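Local coordinates for protein glutathione S-transferase (Acinetobacter baumannii, PDB 4MP4) that probably catalyses the conjugation of glutathione to electrophilic substrates, at residues E6-Y11 and K31-E36; S14-P19 and L205-K210; V24-H29 and R198-K203; A89-D94 and S164-E169. All blocks are in the same frame, centred on the assembly; numbering follows the deposited sequence.

Contact 1: E6-Y11 and K31-E36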
# COMPACT_ATOMS: atom_id res chain seq x y z
N GLU A 6 13.87 -20.71 -9.17
CA GLU A 6 13.81 -21.80 -10.14
C GLU A 6 12.37 -22.21 -10.47
O GLU A 6 12.11 -22.76 -11.53
CB GLU A 6 14.60 -23.02 -9.63
CG GLU A 6 14.93 -24.05 -10.72
CD GLU A 6 15.93 -23.53 -11.75
OE1 GLU A 6 16.84 -22.75 -11.37
OE2 GLU A 6 15.81 -23.89 -12.94
N TYR A 7 11.44 -21.95 -9.55
CA TYR A 7 10.01 -22.17 -9.80
C TYR A 7 9.18 -20.95 -9.36
O TYR A 7 9.13 -20.61 -8.17
CB TYR A 7 9.51 -23.45 -9.10
CG TYR A 7 8.00 -23.56 -9.01
CD1 TYR A 7 7.22 -23.73 -10.15
CD2 TYR A 7 7.35 -23.50 -7.77
CE1 TYR A 7 5.83 -23.84 -10.07
CE2 TYR A 7 5.96 -23.60 -7.68
CZ TYR A 7 5.21 -23.77 -8.84
OH TYR A 7 3.83 -23.87 -8.76
N PHE A 8 8.54 -20.30 -10.32
CA PHE A 8 7.73 -19.12 -10.06
C PHE A 8 6.36 -19.32 -10.67
O PHE A 8 6.25 -19.63 -11.86
CB PHE A 8 8.36 -17.89 -10.71
CG PHE A 8 9.51 -17.29 -9.94
CD1 PHE A 8 9.27 -16.49 -8.83
CD2 PHE A 8 10.82 -17.50 -10.35
CE1 PHE A 8 10.33 -15.93 -8.12
CE2 PHE A 8 11.88 -16.94 -9.65
CZ PHE A 8 11.64 -16.15 -8.53
N LYS A 9 5.31 -19.14 -9.89
CA LYS A 9 3.97 -19.18 -10.46
C LYS A 9 3.12 -17.97 -10.04
O LYS A 9 3.12 -17.60 -8.87
CB LYS A 9 3.25 -20.48 -10.09
CG LYS A 9 1.93 -20.64 -10.81
CD LYS A 9 1.22 -21.90 -10.42
CE LYS A 9 0.93 -22.74 -11.63
NZ LYS A 9 2.21 -23.24 -12.22
N LEU A 10 2.42 -17.37 -11.00
CA LEU A 10 1.58 -16.20 -10.75
C LEU A 10 0.09 -16.55 -10.82
O LEU A 10 -0.36 -17.10 -11.81
CB LEU A 10 1.89 -15.08 -11.76
CG LEU A 10 0.98 -13.84 -11.73
CD1 LEU A 10 1.05 -13.10 -10.38
CD2 LEU A 10 1.32 -12.90 -12.85
N TYR A 11 -0.66 -16.23 -9.77
CA TYR A 11 -2.11 -16.48 -9.79
C TYR A 11 -2.89 -15.20 -10.05
O TYR A 11 -2.76 -14.22 -9.32
CB TYR A 11 -2.58 -17.17 -8.50
CG TYR A 11 -1.94 -18.52 -8.26
CD1 TYR A 11 -0.58 -18.61 -7.96
CD2 TYR A 11 -2.67 -19.70 -8.36
CE1 TYR A 11 0.02 -19.83 -7.77
CE2 TYR A 11 -2.07 -20.93 -8.16
CZ TYR A 11 -0.72 -20.99 -7.87
OH TYR A 11 -0.09 -22.20 -7.65
N LYS A 31 11.84 -8.11 -15.84
CA LYS A 31 13.02 -8.67 -15.19
C LYS A 31 13.48 -9.97 -15.87
O LYS A 31 14.47 -10.58 -15.46
CB LYS A 31 12.75 -8.94 -13.71
CG LYS A 31 12.59 -7.67 -12.87
CD LYS A 31 12.26 -8.01 -11.43
CE LYS A 31 13.50 -8.33 -10.63
NZ LYS A 31 14.40 -7.15 -10.69
N GLN A 32 12.74 -10.37 -16.89
CA GLN A 32 13.00 -11.64 -17.58
C GLN A 32 13.14 -12.81 -16.61
O GLN A 32 14.08 -13.59 -16.70
CB GLN A 32 14.20 -11.53 -18.51
CG GLN A 32 13.98 -10.52 -19.62
CD GLN A 32 15.07 -10.55 -20.67
OE1 GLN A 32 16.21 -10.16 -20.41
NE2 GLN A 32 14.74 -11.03 -21.86
N ILE A 33 12.18 -12.92 -15.70
CA ILE A 33 12.08 -14.08 -14.84
C ILE A 33 11.07 -15.05 -15.45
O ILE A 33 9.95 -14.67 -15.76
CB ILE A 33 11.63 -13.68 -13.43
CG1 ILE A 33 12.67 -12.74 -12.82
CG2 ILE A 33 11.41 -14.90 -12.57
CD1 ILE A 33 12.17 -11.95 -11.64
N PRO A 34 11.48 -16.31 -15.65
CA PRO A 34 10.55 -17.27 -16.23
C PRO A 34 9.56 -17.67 -15.16
O PRO A 34 9.96 -17.81 -14.00
CB PRO A 34 11.45 -18.45 -16.60
CG PRO A 34 12.61 -18.33 -15.68
CD PRO A 34 12.82 -16.88 -15.42
N PHE A 35 8.30 -17.85 -15.53
CA PHE A 35 7.27 -18.17 -14.55
C PHE A 35 6.06 -18.74 -15.24
O PHE A 35 5.89 -18.55 -16.44
CB PHE A 35 6.86 -16.91 -13.76
CG PHE A 35 6.14 -15.88 -14.59
CD1 PHE A 35 6.85 -14.97 -15.35
CD2 PHE A 35 4.76 -15.81 -14.60
CE1 PHE A 35 6.19 -14.01 -16.11
CE2 PHE A 35 4.10 -14.85 -15.35
CZ PHE A 35 4.81 -13.95 -16.11
N GLU A 36 5.21 -19.41 -14.48
CA GLU A 36 3.98 -19.99 -14.99
C GLU A 36 2.81 -19.21 -14.44
O GLU A 36 2.87 -18.68 -13.31
CB GLU A 36 3.84 -21.47 -14.57
CG GLU A 36 5.05 -22.36 -14.91
CD GLU A 36 5.10 -23.66 -14.09
OE1 GLU A 36 4.48 -23.73 -13.01
OE2 GLU A 36 5.79 -24.61 -14.52
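K9 sends its CG away from its own backbone N (chi1 -172°) and then bends at chi3 and chi4, which brings its ammonium group across to E36; E36 sets its CG anti to its carbonyl carbon and runs extended from there. The two ends meet in a salt bridge, K9 NZ to E36 OE1 at 2.5 Å, on the face of the sheet that both side chains share. The same oxygen sits at the edge of the Y7 ring, near its plane, with E36 OE1 3.2 Å from Y7 CE1, while ring and carboxylate planes stand 76° apart. The backbone evidence is a parallel bridge: E36 N donates to F8 O at 2.8 Å and L10 N donates to E36 O at 2.7 Å, so E36 is bonded to the residues before and after K9. F8 packs with different partners. I33 CG2 lies over one face of its ring, 3.9 Å from the centroid of the F8 ring and 30° off the normal, a CH-pi contact, and F8 CB meets F35 CB at 3.5 Å. Strand 8-13 and strand 36-40 are thereby joined as the parallel pair of a beta-alpha-beta crossover through helix 19-30. L10, I33 and F35 also touch that helix, and the F8 ring stacks with H66 and reaches L81 and L84 of helix 74-84.

Contact 2: S14-P19 and L205-K210. With SO4 (sulfate ion), chain D.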
# COMPACT_ATOMS: atom_id res chain seq x y z
N SER A 14 -9.63 -15.11 -12.93
CA SER A 14 -9.89 -15.83 -14.17
C SER A 14 -10.24 -14.90 -15.35
O SER A 14 -10.09 -15.28 -16.51
CB SER A 14 -11.00 -16.84 -13.97
OG SER A 14 -12.26 -16.19 -13.82
N GLN A 15 -10.72 -13.70 -15.05
CA GLN A 15 -11.07 -12.80 -16.13
C GLN A 15 -9.97 -11.79 -16.44
O GLN A 15 -10.15 -10.93 -17.28
CB GLN A 15 -12.37 -12.06 -15.81
CG GLN A 15 -13.64 -12.77 -16.24
CD GLN A 15 -14.86 -12.07 -15.68
OE1 GLN A 15 -15.60 -11.40 -16.41
NE2 GLN A 15 -15.05 -12.18 -14.36
N PHE A 16 -8.84 -11.91 -15.75
CA PHE A 16 -7.68 -11.04 -15.98
C PHE A 16 -7.98 -9.55 -15.85
O PHE A 16 -7.37 -8.74 -16.53
CB PHE A 16 -7.07 -11.31 -17.35
CG PHE A 16 -6.33 -12.60 -17.45
CD1 PHE A 16 -7.02 -13.82 -17.40
CD2 PHE A 16 -4.95 -12.61 -17.59
CE1 PHE A 16 -6.34 -15.03 -17.48
CE2 PHE A 16 -4.26 -13.82 -17.69
CZ PHE A 16 -4.96 -15.03 -17.63
N LEU A 17 -8.91 -9.20 -14.97
CA LEU A 17 -9.32 -7.82 -14.77
C LEU A 17 -8.49 -7.11 -13.71
O LEU A 17 -8.55 -5.90 -13.58
CB LEU A 17 -10.79 -7.74 -14.35
CG LEU A 17 -11.85 -8.28 -15.31
CD1 LEU A 17 -13.22 -7.99 -14.76
CD2 LEU A 17 -11.69 -7.67 -16.71
N SER A 18 -7.72 -7.88 -12.94
CA SER A 18 -6.97 -7.32 -11.82
C SER A 18 -5.83 -6.41 -12.26
O SER A 18 -4.97 -6.82 -13.03
CB SER A 18 -6.41 -8.44 -10.94
OG SER A 18 -5.51 -7.91 -9.99
N PRO A 19 -5.81 -5.17 -11.75
CA PRO A 19 -4.72 -4.25 -12.08
C PRO A 19 -3.41 -4.62 -11.35
O PRO A 19 -2.32 -4.32 -11.84
CB PRO A 19 -5.25 -2.90 -11.59
CG PRO A 19 -6.15 -3.28 -10.42
CD PRO A 19 -6.81 -4.57 -10.84
N LEU A 205 -2.06 -8.03 -22.64
CA LEU A 205 -3.28 -7.83 -23.43
C LEU A 205 -3.60 -9.00 -24.35
O LEU A 205 -4.76 -9.35 -24.55
CB LEU A 205 -3.21 -6.53 -24.22
CG LEU A 205 -2.85 -5.31 -23.36
CD1 LEU A 205 -2.88 -4.04 -24.19
CD2 LEU A 205 -3.78 -5.19 -22.16
N ALA A 206 -2.56 -9.62 -24.90
CA ALA A 206 -2.75 -10.78 -25.77
C ALA A 206 -3.12 -12.00 -24.93
O ALA A 206 -3.98 -12.80 -25.31
CB ALA A 206 -1.49 -11.05 -26.58
N LEU A 207 -2.46 -12.12 -23.77
CA LEU A 207 -2.62 -13.27 -22.89
C LEU A 207 -4.06 -13.35 -22.43
O LEU A 207 -4.63 -14.43 -22.38
CB LEU A 207 -1.67 -13.21 -21.68
CG LEU A 207 -1.87 -14.27 -20.58
CD1 LEU A 207 -1.58 -15.65 -21.09
CD2 LEU A 207 -1.01 -13.98 -19.36
N ARG A 208 -4.65 -12.21 -22.13
CA ARG A 208 -6.04 -12.17 -21.69
C ARG A 208 -6.97 -12.92 -22.65
O ARG A 208 -7.75 -13.75 -22.21
CB ARG A 208 -6.52 -10.74 -21.52
CG ARG A 208 -5.85 -9.96 -20.41
CD ARG A 208 -6.77 -8.85 -19.93
NE ARG A 208 -7.86 -8.64 -20.88
CZ ARG A 208 -9.15 -8.77 -20.61
NH1 ARG A 208 -9.54 -9.10 -19.39
NH2 ARG A 208 -10.05 -8.57 -21.55
N HIS A 209 -6.86 -12.65 -23.95
CA HIS A 209 -7.74 -13.27 -24.93
C HIS A 209 -7.44 -14.76 -25.13
O HIS A 209 -8.36 -15.58 -25.19
CB HIS A 209 -7.69 -12.50 -26.27
CG HIS A 209 -7.99 -11.04 -26.13
ND1 HIS A 209 -9.25 -10.56 -25.86
CD2 HIS A 209 -7.18 -9.95 -26.19
CE1 HIS A 209 -9.22 -9.24 -25.78
NE2 HIS A 209 -7.97 -8.85 -25.97
N LYS A 210 -6.16 -15.11 -25.22
CA LYS A 210 -5.75 -16.49 -25.39
C LYS A 210 -6.17 -17.37 -24.20
O LYS A 210 -6.68 -18.49 -24.39
CB LYS A 210 -4.23 -16.58 -25.61
CG LYS A 210 -3.75 -15.75 -26.78
CD LYS A 210 -2.36 -16.15 -27.24
CE LYS A 210 -1.28 -15.58 -26.34
NZ LYS A 210 0.10 -15.84 -26.86
S SO4 D . -8.16 -5.39 -26.05
O1 SO4 D . -6.98 -6.15 -26.44
O2 SO4 D . -7.78 -4.47 -24.96
O3 SO4 D . -9.20 -6.28 -25.54
O4 SO4 D . -8.68 -4.70 -27.24
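The F16 and R208 side chains run antiparallel, and it is the methylenes of R208 that pack on F16: CG and CD of R208 both come to 3.6 Å from F16 CB. R208 CA stands 4.2 Å above the plane of the F16 ring, offset toward its rim. The ring and the guanidinium planes are 77° apart, which rules out a flat cation-pi stack between them. L207 approaches the same ring differently: it crosses F16 at about a right angle and places its CD2 at the ring edge, 3.7 Å from F16 CE2. Beyond CG, the modelled chi3 of R208, -15°, is near eclipsed and hence uncertain; as built, the chain turns the guanidinium toward the backbone of the 14-19 loop. There NH1 of R208 is 2.9 Å from Q15 O, with the carbonyl near the guanidinium plane, but the angle at the hydrogen is too poor for a hydrogen bond. L17 CD2 lies 3.7 Å from R208 NH1. H209, one residue on, donates from NE2 to O1 of a sulfate ion at 2.9 Å and 164°; the ion probably comes from the crystallisation liquor. The loop itself is fixed by D13, whose carboxylate accepts from the backbone N of L17 and of S18. Chemically, this joint between the thioredoxin-like domain and helix 199-215 rests on apolar packing. The guanidinium lies close to a carbonyl and has a long, weak ion pair with E212, so its attraction to the loop is probably electrostatic and not strongly directional.

Contact 3: V24-H29 and R198-K203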
# COMPACT_ATOMS: atom_id res chain seq x y z
N VAL A 24 2.27 -7.21 -11.50
CA VAL A 24 3.28 -8.24 -11.23
C VAL A 24 3.72 -9.00 -12.48
O VAL A 24 4.90 -9.29 -12.67
CB VAL A 24 2.79 -9.23 -10.15
CG1 VAL A 24 3.82 -10.34 -9.93
CG2 VAL A 24 2.50 -8.48 -8.85
N PHE A 25 2.76 -9.33 -13.35
CA PHE A 25 3.05 -9.95 -14.64
C PHE A 25 4.03 -9.09 -15.41
O PHE A 25 5.01 -9.61 -15.98
CB PHE A 25 1.75 -10.11 -15.44
CG PHE A 25 1.95 -10.58 -16.86
CD1 PHE A 25 2.16 -9.67 -17.89
CD2 PHE A 25 1.85 -11.92 -17.18
CE1 PHE A 25 2.33 -10.10 -19.21
CE2 PHE A 25 2.01 -12.36 -18.49
CZ PHE A 25 2.24 -11.44 -19.51
N VAL A 26 3.76 -7.78 -15.42
CA VAL A 26 4.63 -6.84 -16.13
C VAL A 26 6.03 -6.85 -15.51
O VAL A 26 7.04 -6.94 -16.23
CB VAL A 26 4.06 -5.39 -16.20
CG1 VAL A 26 5.11 -4.41 -16.73
CG2 VAL A 26 2.78 -5.35 -17.05
N GLY A 27 6.09 -6.80 -14.18
CA GLY A 27 7.34 -6.86 -13.46
C GLY A 27 8.18 -8.09 -13.77
O GLY A 27 9.38 -7.99 -13.98
N LEU A 28 7.55 -9.26 -13.78
CA LEU A 28 8.25 -10.50 -14.10
C LEU A 28 8.83 -10.47 -15.51
O LEU A 28 10.00 -10.76 -15.70
CB LEU A 28 7.32 -11.70 -13.92
CG LEU A 28 6.89 -12.02 -12.48
CD1 LEU A 28 5.59 -12.83 -12.45
CD2 LEU A 28 8.01 -12.78 -11.77
N HIS A 29 8.02 -10.08 -16.49
CA HIS A 29 8.49 -10.01 -17.87
C HIS A 29 9.62 -9.02 -18.11
O HIS A 29 10.56 -9.31 -18.83
CB HIS A 29 7.32 -9.75 -18.83
CG HIS A 29 6.59 -10.99 -19.22
ND1 HIS A 29 7.06 -11.86 -20.17
CD2 HIS A 29 5.42 -11.52 -18.77
CE1 HIS A 29 6.22 -12.87 -20.30
NE2 HIS A 29 5.21 -12.68 -19.46
N ARG A 198 4.18 -0.63 -24.62
CA ARG A 198 5.29 -1.36 -24.03
C ARG A 198 5.01 -2.85 -24.24
O ARG A 198 3.90 -3.31 -24.01
CB ARG A 198 5.38 -1.02 -22.54
CG ARG A 198 6.55 -1.61 -21.79
CD ARG A 198 7.67 -0.60 -21.67
NE ARG A 198 8.80 -1.17 -20.95
CZ ARG A 198 10.03 -0.67 -20.96
NH1 ARG A 198 10.29 0.43 -21.66
NH2 ARG A 198 11.00 -1.26 -20.28
N PRO A 199 6.02 -3.61 -24.73
CA PRO A 199 5.87 -5.04 -25.03
C PRO A 199 5.36 -5.90 -23.88
O PRO A 199 4.52 -6.78 -24.12
CB PRO A 199 7.30 -5.46 -25.44
CG PRO A 199 7.87 -4.23 -26.02
CD PRO A 199 7.31 -3.08 -25.21
N SER A 200 5.84 -5.67 -22.66
CA SER A 200 5.40 -6.44 -21.51
C SER A 200 3.90 -6.26 -21.30
O SER A 200 3.20 -7.19 -20.90
CB SER A 200 6.14 -5.98 -20.25
OG SER A 200 5.96 -4.59 -20.07
N VAL A 201 3.42 -5.05 -21.57
CA VAL A 201 2.02 -4.72 -21.41
C VAL A 201 1.25 -5.39 -22.55
O VAL A 201 0.24 -6.05 -22.35
CB VAL A 201 1.81 -3.18 -21.38
CG1 VAL A 201 0.30 -2.83 -21.40
CG2 VAL A 201 2.47 -2.58 -20.15
N GLN A 202 1.77 -5.22 -23.74
CA GLN A 202 1.20 -5.84 -24.93
C GLN A 202 1.06 -7.35 -24.71
O GLN A 202 0.08 -7.96 -25.13
CB GLN A 202 2.10 -5.50 -26.11
CG GLN A 202 1.42 -5.19 -27.44
CD GLN A 202 0.28 -4.19 -27.37
OE1 GLN A 202 -0.76 -4.41 -27.99
NE2 GLN A 202 0.45 -3.09 -26.64
N LYS A 203 2.02 -7.96 -24.00
CA LYS A 203 1.96 -9.41 -23.75
C LYS A 203 0.83 -9.80 -22.79
O LYS A 203 0.21 -10.85 -22.97
CB LYS A 203 3.32 -9.96 -23.26
CG LYS A 203 4.29 -10.26 -24.40
CD LYS A 203 5.76 -10.42 -23.96
CE LYS A 203 6.07 -11.82 -23.41
NZ LYS A 203 5.82 -12.94 -24.39
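S200 stands at the centre of the interface, touched by F25, V26 and H29. The F25 ring presents its edge to the backbone, with S200 O near the ring plane and 3.5 Å from F25 CE1. V26 CG1 packs on S200 OG at 3.5 Å, and V26 CG2 meets V201 CG2 more loosely at 4.2 Å. On the outer side H29 and K203 cross at about a right angle, the lysine's methylene CE lying 3.3 Å from H29 CE1. The next shell explains these positions. H29 CD2 rests 3.2 Å above one face of the F25 ring, so the two aromatic side chains of helix 24-29 brace each other. The chi1 of S200, 56°, puts OG between the backbone N and the carbonyl carbon, and E30 accepts a hydrogen bond from that hydroxyl through OE1. The other oxygen of E30 forms a salt bridge with R198, the N-cap residue, whose guanidinium also makes a cation-pi contact with W163. The short helix axes approach to 9.1 Å and run at 129° to each other. Helix 19-30 is thus held between the C-terminal helix 199-215 and its own domain: V24 and F25 touch L10 of strand 8-13, V24 and L28 pack on helix 74-84, and W204 of helix 199-215 meets the F25 ring.

Contact 4: A89-D94 and S164-E169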
# COMPACT_ATOMS: atom_id res chain seq x y z
N ALA A 89 16.64 -3.70 -11.96
CA ALA A 89 15.72 -2.89 -11.17
C ALA A 89 14.56 -2.41 -12.04
O ALA A 89 14.74 -2.08 -13.21
CB ALA A 89 16.46 -1.72 -10.54
N ILE A 90 13.37 -2.40 -11.45
CA ILE A 90 12.19 -1.85 -12.13
C ILE A 90 11.68 -0.65 -11.34
O ILE A 90 10.54 -0.24 -11.51
CB ILE A 90 11.09 -2.91 -12.33
CG1 ILE A 90 10.61 -3.46 -10.99
CG2 ILE A 90 11.59 -4.06 -13.21
CD1 ILE A 90 9.61 -4.57 -11.14
N TYR A 91 12.55 -0.11 -10.49
CA TYR A 91 12.39 1.18 -9.83
C TYR A 91 13.63 2.00 -10.15
O TYR A 91 14.67 1.44 -10.46
CB TYR A 91 12.26 1.01 -8.31
CG TYR A 91 10.97 0.37 -7.88
CD1 TYR A 91 9.79 1.10 -7.86
CD2 TYR A 91 10.92 -0.97 -7.54
CE1 TYR A 91 8.59 0.52 -7.49
CE2 TYR A 91 9.72 -1.55 -7.16
CZ TYR A 91 8.56 -0.80 -7.14
OH TYR A 91 7.38 -1.38 -6.77
N PRO A 92 13.53 3.34 -10.07
CA PRO A 92 14.67 4.19 -10.42
C PRO A 92 15.87 3.87 -9.52
O PRO A 92 15.67 3.34 -8.42
CB PRO A 92 14.15 5.60 -10.14
CG PRO A 92 12.65 5.47 -10.17
CD PRO A 92 12.37 4.13 -9.61
N LYS A 93 17.09 4.18 -9.96
CA LYS A 93 18.26 3.85 -9.15
C LYS A 93 18.58 4.91 -8.09
O LYS A 93 19.02 4.58 -7.00
CB LYS A 93 19.49 3.46 -9.99
CG LYS A 93 20.10 4.58 -10.79
CD LYS A 93 21.29 4.09 -11.61
CE LYS A 93 21.61 5.07 -12.74
NZ LYS A 93 20.44 5.27 -13.66
N ASP A 94 18.36 6.19 -8.39
CA ASP A 94 18.53 7.22 -7.37
C ASP A 94 17.59 6.95 -6.18
O ASP A 94 16.40 6.67 -6.36
CB ASP A 94 18.26 8.61 -7.97
CG ASP A 94 18.18 9.70 -6.91
OD1 ASP A 94 18.70 9.51 -5.79
OD2 ASP A 94 17.60 10.77 -7.19
N SER A 164 9.93 2.69 -15.42
CA SER A 164 9.80 1.92 -14.19
C SER A 164 8.39 1.34 -14.10
O SER A 164 7.49 1.78 -14.82
CB SER A 164 10.07 2.78 -12.96
OG SER A 164 9.28 3.95 -12.99
N ILE A 165 8.21 0.36 -13.23
CA ILE A 165 6.92 -0.32 -13.11
C ILE A 165 5.78 0.69 -12.83
O ILE A 165 4.60 0.42 -13.11
CB ILE A 165 6.97 -1.44 -12.03
CG1 ILE A 165 5.77 -2.38 -12.10
CG2 ILE A 165 7.11 -0.84 -10.65
CD1 ILE A 165 5.68 -3.14 -13.41
N VAL A 166 6.13 1.87 -12.32
CA VAL A 166 5.14 2.86 -11.96
C VAL A 166 4.57 3.52 -13.23
O VAL A 166 3.43 4.03 -13.22
CB VAL A 166 5.69 3.92 -10.95
CG1 VAL A 166 4.57 4.84 -10.50
CG2 VAL A 166 6.29 3.25 -9.75
N ASP A 167 5.33 3.48 -14.32
CA ASP A 167 4.78 3.97 -15.59
C ASP A 167 3.58 3.10 -15.98
O ASP A 167 2.53 3.61 -16.40
CB ASP A 167 5.82 4.01 -16.72
CG ASP A 167 6.89 5.08 -16.50
OD1 ASP A 167 6.57 6.30 -16.57
OD2 ASP A 167 8.07 4.68 -16.27
N ALA A 168 3.73 1.79 -15.79
CA ALA A 168 2.68 0.86 -16.17
C ALA A 168 1.46 1.04 -15.25
O ALA A 168 0.31 0.90 -15.70
CB ALA A 168 3.20 -0.58 -16.15
N GLU A 169 1.71 1.37 -13.99
CA GLU A 169 0.64 1.53 -13.01
C GLU A 169 -0.15 2.82 -13.25
O GLU A 169 -1.37 2.84 -13.12
CB GLU A 169 1.19 1.51 -11.58
CG GLU A 169 1.90 0.22 -11.17
CD GLU A 169 2.73 0.38 -9.89
OE1 GLU A 169 2.96 1.52 -9.46
OE2 GLU A 169 3.17 -0.64 -9.30
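I165 fits closely against I90 and Y91, and this is the compact, buried part of the contact. Its backbone N donates to I90 O at 3.0 Å and 173°, the donor tilted 17° from the carbonyl plane. The same carbonyl is flanked by carbon: S164 CB lies 3.4 Å from I90 O, and I165 CG2 3.6 Å from I90 O. I165 CG2 also approaches the Y91 ring off-centre, 3.7 Å from Y91 CE1, in a CH-pi contact. Its position follows from chi1 of I165 (-166°), which leaves CG2 between the backbone N and the carbonyl carbon. I90 CD1 runs alongside I165 and meets its CB at 4.2 Å. The hydroxyl of Y91 is hydrogen-bonded to Q105, so the ring is held at its far end by helix 95-110. Packing thins toward P92, whose CD is 4.3 Å from S164 CB. Beyond it the chain turns outward into solvent at K93 and D94, the latter serving as N-cap of helix 95-110. Segment 89-94 lies in the connection from helix 74-84 to helix 95-110, where glutathione transferases join their two domains. Within segment 164-169, S164 N donates to D167 OD2 at 2.9 Å, while OD1 accepts from L159 N and Y191 OH. S164 OG is 4.2 Å from D167 N, so one half of a capping box is present, and D167 N bonds to S164 O instead. With the sequence S-I-V-D, this is consistent with the N-capping S/T-x-x-D motif of the glutathione transferase fold.

In the fold
From the N terminus, strand 8-13 opens contact 1, which closes at 31-36 after one helix and forms the beta-alpha-beta unit. Contacts 2 and 3 open within that span, at 14-19 and 24-29, and both cross contact 1, because they close far later on helix 199-215. Contact 3 lies within the loop of contact 2, and contact 4 within that of contact 3; contact 4 follows contact 1 in series. Contacts 2 and 3 tie the thioredoxin-like domain to the last helix, whereas contact 4 ties the connection after helix 74-84 to helix 165-178. Contact 3 is the hub, touching each of the others, while contacts 2 and 4 sit on opposite sides of the chain's centre.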